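Local coordinates for periplasmic binding protein (Veillonella parvula, PDB 4OVK) that probably captures a solute in the periplasm and delivers it to an ABC transporter, as periplasmic binding proteins of its family do, at residues L236-S241 / Y269-G274. Residues are numbered along the deposited sequence; the frame is centred on the assembly and turned at random.
Sequences LSNFDS and YKAPMG
Where strand 233-236 runs out, L236 pairs in parallel with K270 of edge strand 268-270, in the four-stranded parallel sheet of strand order 2-1-3-4 that forms the core of one lobe of this periplasmic binding protein. Two backbone hydrogen bonds make the bridge: L236 N gives to Y269 O at 2.7 Å, and A271 N gives to L236 O at 2.9 Å. Both segments then leave the sheet as loops, a worked example of a buried lysine ammonium held by main-chain carbonyls of the loop that follows a neighbouring strand.

The lysine chain starts with CG anti to the backbone N (chi1 -176°) and bends at chi2 (73°), which turns it alongside L236 toward the loop beyond the strand end. K270 CD packs against L236 CB at 4.0 Å on the face the two residues share. Beyond, the ammonium group is gripped by carbonyls of the curling loop. K270 NZ donates to S237 O and to D240 O, each at 2.7 Å, lying about 20° out of each carbonyl plane; I242 O is a third acceptor. All three acceptors are peptide oxygens; the D240 carboxylate, with D240 OD2 5.8 Å from K270 NZ, forms a salt bridge with K187.

Within the loop, S237 OG accepts from F239 N, 3.0 Å away, an ST turn, and also bonds Q185 O. The side chain of N238 reaches across to the A271-M273 loop, N238 CG lying 4.2 Å from CB of selenomethionine M273, while the methyl of A271, turned toward the other segment, places A271 CB 3.4 Å from L236 O.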
loop_
_atom_site.group_PDB
_atom_site.type_symbol
_atom_site.label_atom_id
_atom_site.label_comp_id
_atom_site.label_asym_id
_atom_site.label_seq_id
_atom_site.Cartn_x
_atom_site.Cartn_y
_atom_site.Cartn_z
ATOM N N LEU A 236 -0.134 -14.546 1.724
ATOM C CA LEU A 236 0.872 -14.231 2.734
ATOM C C LEU A 236 1.252 -12.767 2.595
ATOM O O LEU A 236 1.553 -12.315 1.507
ATOM C CB LEU A 236 2.121 -15.099 2.542
ATOM C CG LEU A 236 1.928 -16.616 2.492
ATOM C CD1 LEU A 236 3.227 -17.309 2.127
ATOM C CD2 LEU A 236 1.403 -17.154 3.807
ATOM N N SER A 237 1.266 -12.031 3.706
ATOM C CA SER A 237 1.581 -10.618 3.654
ATOM C C SER A 237 3.083 -10.340 3.482
ATOM O O SER A 237 3.911 -11.240 3.611
ATOM C CB SER A 237 1.068 -9.928 4.921
ATOM O OG SER A 237 2.082 -9.873 5.897
ATOM N N ASN A 238 3.412 -9.073 3.215
ATOM C CA ASN A 238 4.809 -8.590 3.153
ATOM C C ASN A 238 5.302 -7.965 4.453
ATOM O O ASN A 238 6.381 -7.352 4.489
ATOM C CB ASN A 238 4.980 -7.587 2.004
ATOM C CG ASN A 238 4.936 -8.258 0.647
ATOM O OD1 ASN A 238 3.932 -8.215 -0.043
ATOM N ND2 ASN A 238 6.021 -8.907 0.279
ATOM N N PHE A 239 4.544 -8.131 5.533
ATOM C CA PHE A 239 5.012 -7.701 6.865
ATOM C C PHE A 239 6.091 -8.621 7.436
ATOM O O PHE A 239 6.717 -8.301 8.448
ATOM C CB PHE A 239 3.841 -7.649 7.855
ATOM C CG PHE A 239 2.941 -6.463 7.677
ATOM C CD1 PHE A 239 1.859 -6.513 6.811
ATOM C CD2 PHE A 239 3.158 -5.294 8.415
ATOM C CE1 PHE A 239 1.018 -5.416 6.663
ATOM C CE2 PHE A 239 2.319 -4.200 8.269
ATOM C CZ PHE A 239 1.249 -4.259 7.393
ATOM N N ASP A 240 6.308 -9.760 6.785
ATOM C CA ASP A 240 7.083 -10.857 7.331
ATOM C C ASP A 240 7.761 -11.581 6.177
ATOM O O ASP A 240 7.288 -11.508 5.037
ATOM C CB ASP A 240 6.112 -11.812 8.035
ATOM C CG ASP A 240 6.810 -12.893 8.799
ATOM O OD1 ASP A 240 7.179 -12.648 9.960
ATOM O OD2 ASP A 240 7.005 -13.989 8.230
ATOM N N SER A 241 8.837 -12.311 6.467
ATOM C CA SER A 241 9.562 -13.057 5.428
ATOM C C SER A 241 8.843 -14.314 4.933
ATOM O O SER A 241 9.315 -14.937 3.998
ATOM C CB SER A 241 10.941 -13.487 5.947
ATOM O OG SER A 241 10.831 -14.604 6.848
ATOM N N TYR A 269 -0.050 -18.120 -1.664
ATOM C CA TYR A 269 0.537 -17.082 -2.504
ATOM C C TYR A 269 1.086 -15.926 -1.684
ATOM O O TYR A 269 0.379 -15.388 -0.831
ATOM C CB TYR A 269 -0.522 -16.518 -3.427
ATOM C CG TYR A 269 -1.210 -17.549 -4.299
ATOM C CD1 TYR A 269 -0.557 -18.117 -5.377
ATOM C CD2 TYR A 269 -2.518 -17.948 -4.037
ATOM C CE1 TYR A 269 -1.199 -19.056 -6.187
ATOM C CE2 TYR A 269 -3.163 -18.864 -4.837
ATOM C CZ TYR A 269 -2.497 -19.425 -5.910
ATOM O OH TYR A 269 -3.149 -20.351 -6.712
ATOM N N LYS A 270 2.323 -15.525 -1.975
ATOM C CA LYS A 270 2.884 -14.289 -1.415
ATOM C C LYS A 270 2.335 -13.039 -2.117
ATOM O O LYS A 270 2.405 -12.904 -3.350
ATOM C CB LYS A 270 4.402 -14.318 -1.529
ATOM C CG LYS A 270 5.150 -13.147 -0.897
ATOM C CD LYS A 270 5.133 -13.217 0.613
ATOM C CE LYS A 270 6.292 -12.449 1.213
ATOM N NZ LYS A 270 6.224 -12.405 2.690
ATOM N N ALA A 271 1.805 -12.105 -1.336
ATOM C CA ALA A 271 1.266 -10.879 -1.916
ATOM C C ALA A 271 2.351 -10.115 -2.673
ATOM O O ALA A 271 3.494 -10.035 -2.213
ATOM C CB ALA A 271 0.681 -9.986 -0.842
ATOM N N PRO A 272 1.996 -9.533 -3.817
ATOM C CA PRO A 272 2.957 -8.687 -4.521
ATOM C C PRO A 272 3.333 -7.420 -3.757
ATOM O O PRO A 272 2.638 -7.005 -2.807
ATOM C CB PRO A 272 2.226 -8.309 -5.807
ATOM C CG PRO A 272 1.126 -9.278 -5.931
ATOM C CD PRO A 272 0.716 -9.611 -4.537
HETATM N N MSE A 273 4.437 -6.826 -4.178
HETATM C CA MSE A 273 4.864 -5.526 -3.683
HETATM C C MSE A 273 5.480 -4.744 -4.812
HETATM O O MSE A 273 6.417 -5.202 -5.445
HETATM C CB MSE A 273 5.851 -5.746 -2.552
HETATM C CG MSE A 273 6.537 -4.435 -2.190
HETATM SE SE MSE A 273 7.355 -4.683 -0.440
HETATM C CE MSE A 273 9.092 -5.235 -1.159
ATOM N N GLY A 274 4.945 -3.550 -5.055
ATOM C CA GLY A 274 5.462 -2.640 -6.044
ATOM C C GLY A 274 6.293 -1.594 -5.327
ATOM O O GLY A 274 7.259 -1.942 -4.656
#